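Local coordinates for putative glucoamylase (Bacteroides uniformis, PDB 4GL3), which probably hydrolyses glycosidic bonds as a putative glucoamylase, a glycoside hydrolase-like enzyme of the six-hairpin clan, at residues E17-V22 with Y339-M344; V173-W178 with N187-G192; K191-C196 with K218-A223. All coordinates share one frame; numbering follows the deposited sequence.

Interaction 1. Residues E17-V22 with Y339-M344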
loop_
_atom_site.group_PDB
_atom_site.type_symbol
_atom_site.label_atom_id
_atom_site.label_comp_id
_atom_site.label_asym_id
_atom_site.label_seq_id
_atom_site.Cartn_x
_atom_site.Cartn_y
_atom_site.Cartn_z
ATOM N N GLU A 17 17.985 13.091 -9.317
ATOM C CA GLU A 17 17.099 13.759 -10.284
ATOM C C GLU A 17 15.974 12.867 -10.834
ATOM O O GLU A 17 14.816 13.297 -10.962
ATOM C CB GLU A 17 17.919 14.317 -11.451
ATOM C CG GLU A 17 18.762 15.492 -11.042
ATOM C CD GLU A 17 19.769 15.910 -12.114
ATOM O OE1 GLU A 17 20.125 15.113 -13.019
ATOM O OE2 GLU A 17 20.231 17.057 -12.020
ATOM N N LEU A 18 16.340 11.635 -11.157
ATOM C CA LEU A 18 15.409 10.646 -11.649
ATOM C C LEU A 18 14.367 10.343 -10.590
ATOM O O LEU A 18 13.173 10.333 -10.900
ATOM C CB LEU A 18 16.147 9.363 -12.069
ATOM C CG LEU A 18 15.294 8.263 -12.712
ATOM C CD1 LEU A 18 14.567 8.825 -13.941
ATOM C CD2 LEU A 18 16.180 7.051 -13.037
HETATM N N MSE A 19 14.802 10.111 -9.345
HETATM C CA MSE A 19 13.863 9.804 -8.270
HETATM C C MSE A 19 12.898 10.933 -8.056
HETATM O O MSE A 19 11.712 10.696 -7.928
HETATM C CB MSE A 19 14.583 9.474 -6.965
HETATM C CG MSE A 19 15.243 8.104 -6.993
HETATM SE SE MSE A 19 15.948 7.517 -5.272
HETATM C CE MSE A 19 17.552 8.608 -5.238
ATOM N N THR A 20 13.411 12.155 -8.036
ATOM C CA THR A 20 12.614 13.333 -7.817
ATOM C C THR A 20 11.612 13.522 -8.952
ATOM O O THR A 20 10.450 13.790 -8.687
ATOM C CB THR A 20 13.481 14.587 -7.681
ATOM O OG1 THR A 20 14.310 14.435 -6.524
ATOM C CG2 THR A 20 12.602 15.879 -7.570
ATOM N N LEU A 21 12.042 13.332 -10.194
ATOM C CA LEU A 21 11.094 13.418 -11.322
ATOM C C LEU A 21 9.998 12.346 -11.200
ATOM O O LEU A 21 8.811 12.641 -11.394
ATOM C CB LEU A 21 11.803 13.325 -12.675
ATOM C CG LEU A 21 10.900 13.388 -13.921
ATOM C CD1 LEU A 21 10.216 14.743 -13.985
ATOM C CD2 LEU A 21 11.707 13.152 -15.210
ATOM N N VAL A 22 10.364 11.118 -10.845
ATOM C CA VAL A 22 9.371 10.048 -10.732
ATOM C C VAL A 22 8.338 10.399 -9.633
ATOM O O VAL A 22 7.116 10.297 -9.827
ATOM C CB VAL A 22 10.051 8.679 -10.512
ATOM C CG1 VAL A 22 9.042 7.586 -10.104
ATOM C CG2 VAL A 22 10.816 8.310 -11.779
ATOM N N TYR A 339 19.234 -2.427 -7.647
ATOM C CA TYR A 339 18.481 -3.166 -8.637
ATOM C C TYR A 339 17.207 -2.420 -9.022
ATOM O O TYR A 339 16.820 -2.435 -10.190
ATOM C CB TYR A 339 18.191 -4.582 -8.137
ATOM C CG TYR A 339 19.438 -5.441 -7.877
ATOM C CD1 TYR A 339 20.632 -5.238 -8.572
ATOM C CD2 TYR A 339 19.374 -6.502 -6.990
ATOM C CE1 TYR A 339 21.739 -6.051 -8.330
ATOM C CE2 TYR A 339 20.456 -7.320 -6.751
ATOM C CZ TYR A 339 21.624 -7.092 -7.417
ATOM O OH TYR A 339 22.645 -7.926 -7.150
ATOM N N SER A 340 16.581 -1.737 -8.063
ATOM C CA SER A 340 15.395 -0.957 -8.351
ATOM C C SER A 340 15.748 0.272 -9.162
ATOM O O SER A 340 15.027 0.598 -10.096
ATOM C CB SER A 340 14.655 -0.559 -7.084
ATOM O OG SER A 340 14.193 -1.725 -6.386
ATOM N N LEU A 341 16.846 0.955 -8.822
ATOM C CA LEU A 341 17.298 2.077 -9.637
ATOM C C LEU A 341 17.649 1.670 -11.087
ATOM O O LEU A 341 17.471 2.463 -12.018
ATOM C CB LEU A 341 18.462 2.839 -8.951
ATOM C CG LEU A 341 17.994 3.697 -7.766
ATOM C CD1 LEU A 341 19.140 4.025 -6.807
ATOM C CD2 LEU A 341 17.311 4.962 -8.267
ATOM N N GLU A 342 18.161 0.457 -11.273
ATOM C CA GLU A 342 18.507 -0.055 -12.606
ATOM C C GLU A 342 17.210 -0.203 -13.465
ATOM O O GLU A 342 17.161 0.195 -14.642
ATOM C CB GLU A 342 19.221 -1.404 -12.460
ATOM C CG GLU A 342 19.758 -2.020 -13.727
ATOM C CD GLU A 342 20.732 -3.169 -13.454
ATOM O OE1 GLU A 342 20.773 -3.707 -12.315
ATOM O OE2 GLU A 342 21.480 -3.533 -14.382
ATOM N N ALA A 343 16.163 -0.741 -12.853
ATOM C CA ALA A 343 14.869 -0.932 -13.518
ATOM C C ALA A 343 14.234 0.426 -13.801
ATOM O O ALA A 343 13.701 0.656 -14.886
ATOM C CB ALA A 343 13.941 -1.788 -12.643
HETATM N N MSE A 344 14.325 1.335 -12.830
HETATM C CA MSE A 344 13.783 2.683 -12.978
HETATM C C MSE A 344 14.383 3.389 -14.185
HETATM O O MSE A 344 13.675 3.999 -14.983
HETATM C CB MSE A 344 14.038 3.515 -11.727
HETATM C CG MSE A 344 13.180 4.788 -11.636
HETATM SE SE MSE A 344 13.640 5.909 -10.063
HETATM C CE MSE A 344 13.177 4.683 -8.651
#

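Interaction 2. Residues V173-W178 with N187-G192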
loop_
_atom_site.group_PDB
_atom_site.type_symbol
_atom_site.label_atom_id
_atom_site.label_comp_id
_atom_site.label_asym_id
_atom_site.label_seq_id
_atom_site.Cartn_x
_atom_site.Cartn_y
_atom_site.Cartn_z
ATOM N N VAL A 173 -9.397 -14.714 14.816
ATOM C CA VAL A 173 -8.976 -14.363 13.469
ATOM C C VAL A 173 -9.801 -13.108 13.143
ATOM O O VAL A 173 -10.796 -12.792 13.817
ATOM C CB VAL A 173 -9.315 -15.512 12.476
ATOM C CG1 VAL A 173 -10.820 -15.678 12.349
ATOM C CG2 VAL A 173 -8.690 -15.319 11.104
HETATM N N MSE A 174 -9.383 -12.386 12.125
HETATM C CA MSE A 174 -10.121 -11.189 11.649
HETATM C C MSE A 174 -10.667 -11.460 10.262
HETATM O O MSE A 174 -10.067 -12.225 9.507
HETATM C CB MSE A 174 -9.234 -9.920 11.629
HETATM C CG MSE A 174 -8.731 -9.523 13.005
HETATM SE SE MSE A 174 -7.439 -8.072 12.918
HETATM C CE MSE A 174 -8.729 -6.603 12.905
ATOM N N TYR A 175 -11.859 -10.899 9.995
ATOM C CA TYR A 175 -12.568 -11.031 8.752
ATOM C C TYR A 175 -12.432 -9.729 7.969
ATOM O O TYR A 175 -12.437 -8.638 8.548
ATOM C CB TYR A 175 -14.067 -11.396 9.005
ATOM C CG TYR A 175 -14.209 -12.826 9.454
ATOM C CD1 TYR A 175 -14.023 -13.175 10.811
ATOM C CD2 TYR A 175 -14.474 -13.846 8.534
ATOM C CE1 TYR A 175 -14.111 -14.488 11.231
ATOM C CE2 TYR A 175 -14.535 -15.174 8.932
ATOM C CZ TYR A 175 -14.365 -15.504 10.279
ATOM O OH TYR A 175 -14.412 -16.815 10.679
ATOM N N TRP A 176 -12.355 -9.888 6.650
ATOM C CA TRP A 176 -12.047 -8.828 5.688
ATOM C C TRP A 176 -13.233 -7.837 5.529
ATOM O O TRP A 176 -12.991 -6.650 5.421
ATOM C CB TRP A 176 -11.656 -9.445 4.339
ATOM C CG TRP A 176 -10.965 -8.574 3.314
ATOM C CD1 TRP A 176 -11.385 -7.354 2.795
ATOM C CD2 TRP A 176 -9.752 -8.882 2.648
ATOM N NE1 TRP A 176 -10.495 -6.906 1.868
ATOM C CE2 TRP A 176 -9.475 -7.813 1.760
ATOM C CE3 TRP A 176 -8.886 -9.957 2.703
ATOM C CZ2 TRP A 176 -8.325 -7.773 0.964
ATOM C CZ3 TRP A 176 -7.734 -9.940 1.885
ATOM C CH2 TRP A 176 -7.474 -8.850 1.034
ATOM N N HIS A 177 -14.471 -8.339 5.543
ATOM C CA HIS A 177 -15.646 -7.575 5.182
ATOM C C HIS A 177 -16.757 -7.749 6.235
ATOM O O HIS A 177 -16.794 -8.725 7.025
ATOM C CB HIS A 177 -16.246 -8.020 3.851
ATOM C CG HIS A 177 -15.255 -8.315 2.769
ATOM N ND1 HIS A 177 -14.669 -9.558 2.623
ATOM C CD2 HIS A 177 -14.839 -7.563 1.710
ATOM C CE1 HIS A 177 -13.902 -9.537 1.538
ATOM N NE2 HIS A 177 -13.978 -8.332 0.976
ATOM N N TRP A 178 -17.662 -6.774 6.221
ATOM C CA TRP A 178 -18.994 -6.891 6.843
ATOM C C TRP A 178 -19.966 -5.979 6.118
ATOM O O TRP A 178 -19.602 -4.865 5.687
ATOM C CB TRP A 178 -18.996 -6.520 8.326
ATOM C CG TRP A 178 -20.345 -6.627 8.919
ATOM C CD1 TRP A 178 -20.919 -7.767 9.416
ATOM C CD2 TRP A 178 -21.336 -5.580 9.073
ATOM N NE1 TRP A 178 -22.176 -7.500 9.847
ATOM C CE2 TRP A 178 -22.455 -6.166 9.675
ATOM C CE3 TRP A 178 -21.366 -4.228 8.774
ATOM C CZ2 TRP A 178 -23.652 -5.431 9.971
ATOM C CZ3 TRP A 178 -22.547 -3.481 9.060
ATOM C CH2 TRP A 178 -23.683 -4.121 9.637
ATOM N N ASN A 187 -17.274 -13.900 4.234
ATOM C CA ASN A 187 -16.630 -14.995 4.970
ATOM C C ASN A 187 -15.145 -15.190 4.562
ATOM O O ASN A 187 -14.718 -16.317 4.324
ATOM C CB ASN A 187 -17.415 -16.319 4.769
ATOM C CG ASN A 187 -16.959 -17.394 5.724
ATOM O OD1 ASN A 187 -16.512 -17.076 6.817
ATOM N ND2 ASN A 187 -17.021 -18.640 5.321
ATOM N N HIS A 188 -14.362 -14.096 4.565
ATOM C CA HIS A 188 -12.966 -14.130 4.085
ATOM C C HIS A 188 -12.048 -13.852 5.300
ATOM O O HIS A 188 -11.897 -12.722 5.724
ATOM C CB HIS A 188 -12.827 -13.089 2.979
ATOM C CG HIS A 188 -11.554 -13.148 2.198
ATOM N ND1 HIS A 188 -10.359 -13.568 2.731
ATOM C CD2 HIS A 188 -11.276 -12.750 0.937
ATOM C CE1 HIS A 188 -9.411 -13.477 1.818
ATOM N NE2 HIS A 188 -9.941 -12.981 0.720
ATOM N N GLN A 189 -11.486 -14.909 5.886
ATOM C CA GLN A 189 -10.545 -14.759 6.991
ATOM C C GLN A 189 -9.236 -14.133 6.484
ATOM O O GLN A 189 -8.761 -14.474 5.386
ATOM C CB GLN A 189 -10.259 -16.118 7.591
ATOM C CG GLN A 189 -11.404 -16.791 8.323
ATOM C CD GLN A 189 -11.013 -18.180 8.864
ATOM O OE1 GLN A 189 -9.859 -18.441 9.146
ATOM N NE2 GLN A 189 -11.968 -19.070 8.951
ATOM N N ILE A 190 -8.678 -13.203 7.236
ATOM C CA ILE A 190 -7.415 -12.573 6.834
ATOM C C ILE A 190 -6.292 -13.446 7.398
ATOM O O ILE A 190 -6.020 -13.449 8.615
ATOM C CB ILE A 190 -7.307 -11.125 7.362
ATOM C CG1 ILE A 190 -8.517 -10.293 6.868
ATOM C CG2 ILE A 190 -5.950 -10.465 6.950
ATOM C CD1 ILE A 190 -8.576 -8.877 7.416
ATOM N N LYS A 191 -5.662 -14.196 6.512
ATOM C CA LYS A 191 -4.655 -15.189 6.883
ATOM C C LYS A 191 -3.328 -14.759 6.261
ATOM O O LYS A 191 -3.311 -14.237 5.157
ATOM C CB LYS A 191 -5.011 -16.560 6.313
ATOM C CG LYS A 191 -6.321 -17.129 6.774
ATOM C CD LYS A 191 -6.432 -17.426 8.274
ATOM C CE LYS A 191 -5.785 -18.704 8.704
ATOM N NZ LYS A 191 -5.885 -18.946 10.191
ATOM N N GLY A 192 -2.245 -14.914 7.001
ATOM C CA GLY A 192 -0.907 -14.479 6.533
ATOM C C GLY A 192 -0.234 -15.482 5.613
ATOM O O GLY A 192 -0.693 -16.597 5.514
HETATM O O HOH W 1 -17.619 -11.023 5.926
HETATM O O HOH W 2 -15.070 -11.286 4.820
#

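Interaction 3. Residues K191-C196 with K218-A223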
loop_
_atom_site.group_PDB
_atom_site.type_symbol
_atom_site.label_atom_id
_atom_site.label_comp_id
_atom_site.label_asym_id
_atom_site.label_seq_id
_atom_site.Cartn_x
_atom_site.Cartn_y
_atom_site.Cartn_z
ATOM N N LYS A 191 -5.662 -14.196 6.512
ATOM C CA LYS A 191 -4.655 -15.189 6.883
ATOM C C LYS A 191 -3.328 -14.759 6.261
ATOM O O LYS A 191 -3.311 -14.237 5.157
ATOM C CB LYS A 191 -5.011 -16.560 6.313
ATOM C CG LYS A 191 -6.321 -17.129 6.774
ATOM C CD LYS A 191 -6.432 -17.426 8.274
ATOM C CE LYS A 191 -5.785 -18.704 8.704
ATOM N NZ LYS A 191 -5.885 -18.946 10.191
ATOM N N GLY A 192 -2.245 -14.914 7.001
ATOM C CA GLY A 192 -0.907 -14.479 6.533
ATOM C C GLY A 192 -0.234 -15.482 5.613
ATOM O O GLY A 192 -0.693 -16.597 5.514
ATOM N N HIS A 193 0.876 -15.135 4.950
ATOM C CA HIS A 193 1.501 -13.804 4.973
ATOM C C HIS A 193 1.271 -13.164 3.605
ATOM O O HIS A 193 1.862 -13.580 2.607
ATOM C CB HIS A 193 3.011 -13.846 5.258
ATOM C CG HIS A 193 3.625 -12.478 5.316
ATOM N ND1 HIS A 193 3.628 -11.715 6.464
ATOM C CD2 HIS A 193 4.180 -11.709 4.348
ATOM C CE1 HIS A 193 4.161 -10.535 6.202
ATOM N NE2 HIS A 193 4.528 -10.514 4.930
ATOM N N ASN A 194 0.373 -12.194 3.581
ATOM C CA ASN A 194 0.028 -11.448 2.373
ATOM C C ASN A 194 0.174 -9.951 2.621
ATOM O O ASN A 194 1.005 -9.554 3.430
ATOM C CB ASN A 194 -1.362 -11.858 1.861
ATOM C CG ASN A 194 -2.479 -11.544 2.827
ATOM O OD1 ASN A 194 -2.299 -10.853 3.815
ATOM N ND2 ASN A 194 -3.647 -12.102 2.555
ATOM N N GLU A 195 -0.609 -9.116 1.933
ATOM C CA GLU A 195 -0.506 -7.669 2.076
ATOM C C GLU A 195 -1.179 -7.114 3.311
ATOM O O GLU A 195 -1.045 -5.918 3.553
ATOM C CB GLU A 195 -1.102 -6.951 0.834
ATOM C CG GLU A 195 -2.650 -6.956 0.764
ATOM C CD GLU A 195 -3.256 -8.144 0.023
ATOM O OE1 GLU A 195 -2.751 -9.272 0.162
ATOM O OE2 GLU A 195 -4.285 -7.942 -0.666
ATOM N N CYS A 196 -1.899 -7.936 4.093
ATOM C CA CYS A 196 -2.780 -7.395 5.142
ATOM C C CYS A 196 -2.211 -7.346 6.565
ATOM O O CYS A 196 -2.968 -7.246 7.508
ATOM C CB CYS A 196 -4.021 -8.277 5.174
ATOM S SG CYS A 196 -4.870 -8.429 3.611
ATOM N N LYS A 218 -3.111 -17.072 16.432
ATOM C CA LYS A 218 -3.899 -18.184 15.848
ATOM C C LYS A 218 -4.557 -17.888 14.512
ATOM O O LYS A 218 -4.750 -18.775 13.721
ATOM C CB LYS A 218 -4.991 -18.613 16.815
ATOM C CG LYS A 218 -4.439 -19.199 18.086
ATOM C CD LYS A 218 -5.609 -19.609 18.969
ATOM C CE LYS A 218 -5.200 -20.521 20.102
ATOM N NZ LYS A 218 -4.793 -19.682 21.270
ATOM N N GLY A 219 -4.914 -16.644 14.257
ATOM C CA GLY A 219 -5.562 -16.302 13.019
ATOM C C GLY A 219 -4.595 -15.907 11.909
ATOM O O GLY A 219 -4.516 -16.560 10.883
ATOM N N TRP A 220 -3.870 -14.810 12.090
ATOM C CA TRP A 220 -2.929 -14.385 11.085
ATOM C C TRP A 220 -1.824 -15.409 10.874
ATOM O O TRP A 220 -1.520 -15.739 9.734
ATOM C CB TRP A 220 -2.326 -13.030 11.428
ATOM C CG TRP A 220 -1.237 -12.568 10.564
ATOM C CD1 TRP A 220 0.085 -12.577 10.879
ATOM C CD2 TRP A 220 -1.327 -11.991 9.251
ATOM N NE1 TRP A 220 0.806 -12.021 9.891
ATOM C CE2 TRP A 220 -0.019 -11.676 8.857
ATOM C CE3 TRP A 220 -2.369 -11.745 8.367
ATOM C CZ2 TRP A 220 0.275 -11.099 7.635
ATOM C CZ3 TRP A 220 -2.087 -11.165 7.152
ATOM C CH2 TRP A 220 -0.775 -10.855 6.786
ATOM N N ALA A 221 -1.244 -15.913 11.970
ATOM C CA ALA A 221 0.048 -16.620 11.925
ATOM C C ALA A 221 -0.038 -18.129 11.782
ATOM O O ALA A 221 0.793 -18.846 12.317
ATOM C CB ALA A 221 0.898 -16.260 13.173
ATOM N N ASN A 222 -1.028 -18.639 11.086
ATOM C CA ASN A 222 -1.176 -20.091 10.938
ATOM C C ASN A 222 -1.939 -20.363 9.640
ATOM O O ASN A 222 -3.147 -20.195 9.595
ATOM C CB ASN A 222 -1.888 -20.722 12.149
ATOM C CG ASN A 222 -1.795 -22.243 12.129
ATOM O OD1 ASN A 222 -0.997 -22.795 11.400
ATOM N ND2 ASN A 222 -2.602 -22.917 12.927
ATOM N N ALA A 223 -1.216 -20.715 8.576
ATOM C CA ALA A 223 -1.789 -20.866 7.221
ATOM C C ALA A 223 -0.780 -21.545 6.316
ATOM O O ALA A 223 0.413 -21.496 6.590
ATOM C CB ALA A 223 -2.224 -19.492 6.642
HETATM O O HOH W 3 3.578 -11.721 9.404
#

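Interaction 1. Residues E17-V22 with Y339-M344
Met344, modelled as selenomethionine, reaches from helix 337-349 into a notch formed by Leu18, Met19 and Val22 on helix 15-27, and carries most of this apolar contact. Its CB starts out toward the partner helix and stands 4.3 Å from Leu18 CD2. One bond further, Met344 CG comes to 4.0 Å from the same methyl, the two side chains sliding past each other in opposite directions. With CG anti to the backbone N (chi1 -164°) and the next torsion extended, the selenium is delivered straight into the notch. There Met344 SE lies 3.9 Å from Leu18 CG, and it also meets Met19 CG at 4.1 Å and Val22 CG2 at 4.1 Å. The chain then bends at its last torsion, and Met344 CE swings round to the Met19 side, 4.3 Å from Met19 CG. Leu341, one turn earlier on the helix, adds a second apolar prong: its CD2 reaches Met19 CG at 4.0 Å, the two side chains crossing at about a right angle. No hydrogen bond links the segments, and the short helical axes pass 11.3 Å apart at 68°, a wide separation bridged by the long side chains. The neighbours extend this apolar layer. Helix 378-393 lies against helix 15-27, where Val22 meets Ile384 and Ile388 and Met19 meets Tyr391. Helix 326-331 and the loop after it back Met344 through Leu330 and Ile333, which places the contact within a bundle of packed helices, consistent with the alpha/alpha-barrel architecture of the six-hairpin clan.

Interaction 2. Residues V173-W178 with N187-G192
Trp176 and His188 both hold CG anti to the backbone N (chi1 -165° and -169°), which sends their rings off the two segments side by side and in the same general direction. They lie next to an isolated antiparallel beta bridge, one residue on from Tyr175 and one before Gln189, which form a non-hydrogen-bonded pair with CA atoms 4.6 Å apart. The bridge is framed by two backbone bonds, Ile190 N to Met174 O at 2.8 Å and Trp176 N to His188 O at 3.0 Å, and it ties the ends of the 176-188 excursion, which contains strand 177-178. Beyond it the indole passes obliquely over the imidazole, with Trp176 CE3 above one face of the His188 ring and 3.7 Å from His188 CE1. The imidazole is steadied from its own segment: His188 ND1 donates to Gln189 O, approaching from above the carbonyl plane although the acceptor lies in the ring plane.

The Tyr175 ring runs alongside Gln189, Tyr175 CE2 sitting 3.6 Å from Gln189 CG, while the phenol hydroxyl bonds to Gln171. Ile190 packs the inner side, its CG1 4.1 Å from Trp176 CB, and continues onto Ile124 and Val125 of helix 124-140 and Val199 of helix 197-205. His177 presents the edge of its ring to His188 CB, and its NE2 bonds to a glycerol probably brought in by the crystallisation liquor. At that same edge a water joins the two segments, lying 2.8 Å from His177 ND1 and accepting from His188 N at 2.9 Å.

Interaction 3. Residues K191-C196 with K218-A223
Lys191 and Gly192 meet the end of helix 213-220 through hydrogen bonds. The lysine chain, bent at its second and third torsions, curls back so that Lys191 NZ reaches Gly219 O at 2.8 Å, in the carbonyl plane and on a lone pair, with a weak second bond to Asn222 O. Next along, Gly192 N donates to Trp220 O at 2.9 Å, again on a lone pair. The charged amine would probably stabilise the carbonyls gathered where the helix stops.

A CH-pi contact adds to this grip: Gly192 CA sits 3.4 Å from the centroid of the six-membered ring of Trp220, almost on the ring normal, and the lack of a side chain on Gly192 lets its CA come this close to the ring.

Polar groups meet the indole rim. Asn194 OD1 lies near the ring plane, 3.3 Å from Trp220 CH2, and one water accepts from Trp220 NE1 at 2.8 Å while also lying 2.9 Å from His193 ND1. Apolar packing is lighter, with Cys196 CB 4.0 Å from Trp220 CZ3. Replacing Trp220 by an alanine would probably leave Gly192 without its aromatic floor, the water without its indole donor, and a gap beside Asn194 and Cys196.

The segment 191-196 is itself sharply shaped. The peptide bond before His193 is cis, and Asn194 OD1 then accepts from Cys196 N at 3.0 Å, an Asx turn that leads the chain into helix 197-205.

Interactions 2 and 3 form one continuous patch: they share Lys191 and Gly192, their centres lie 9 Å apart, and they touch where Ile190 CG2 meets Cys196 CB at 3.4 Å and Trp176 CZ3 meets Cys196 SG at 3.7 Å. A bound Tris molecule, probably from the crystallisation liquor, lies about 4 Å from the Trp176 side chain and about 6 Å from that of Cys196, and Glu195 OE2 makes a weak hydrogen bond to it; this may mark a pocket. Interaction 1 lies across the centre of the chain, its own centre 36 Å from that of interaction 2 and 32 Å from that of interaction 3, with no touch.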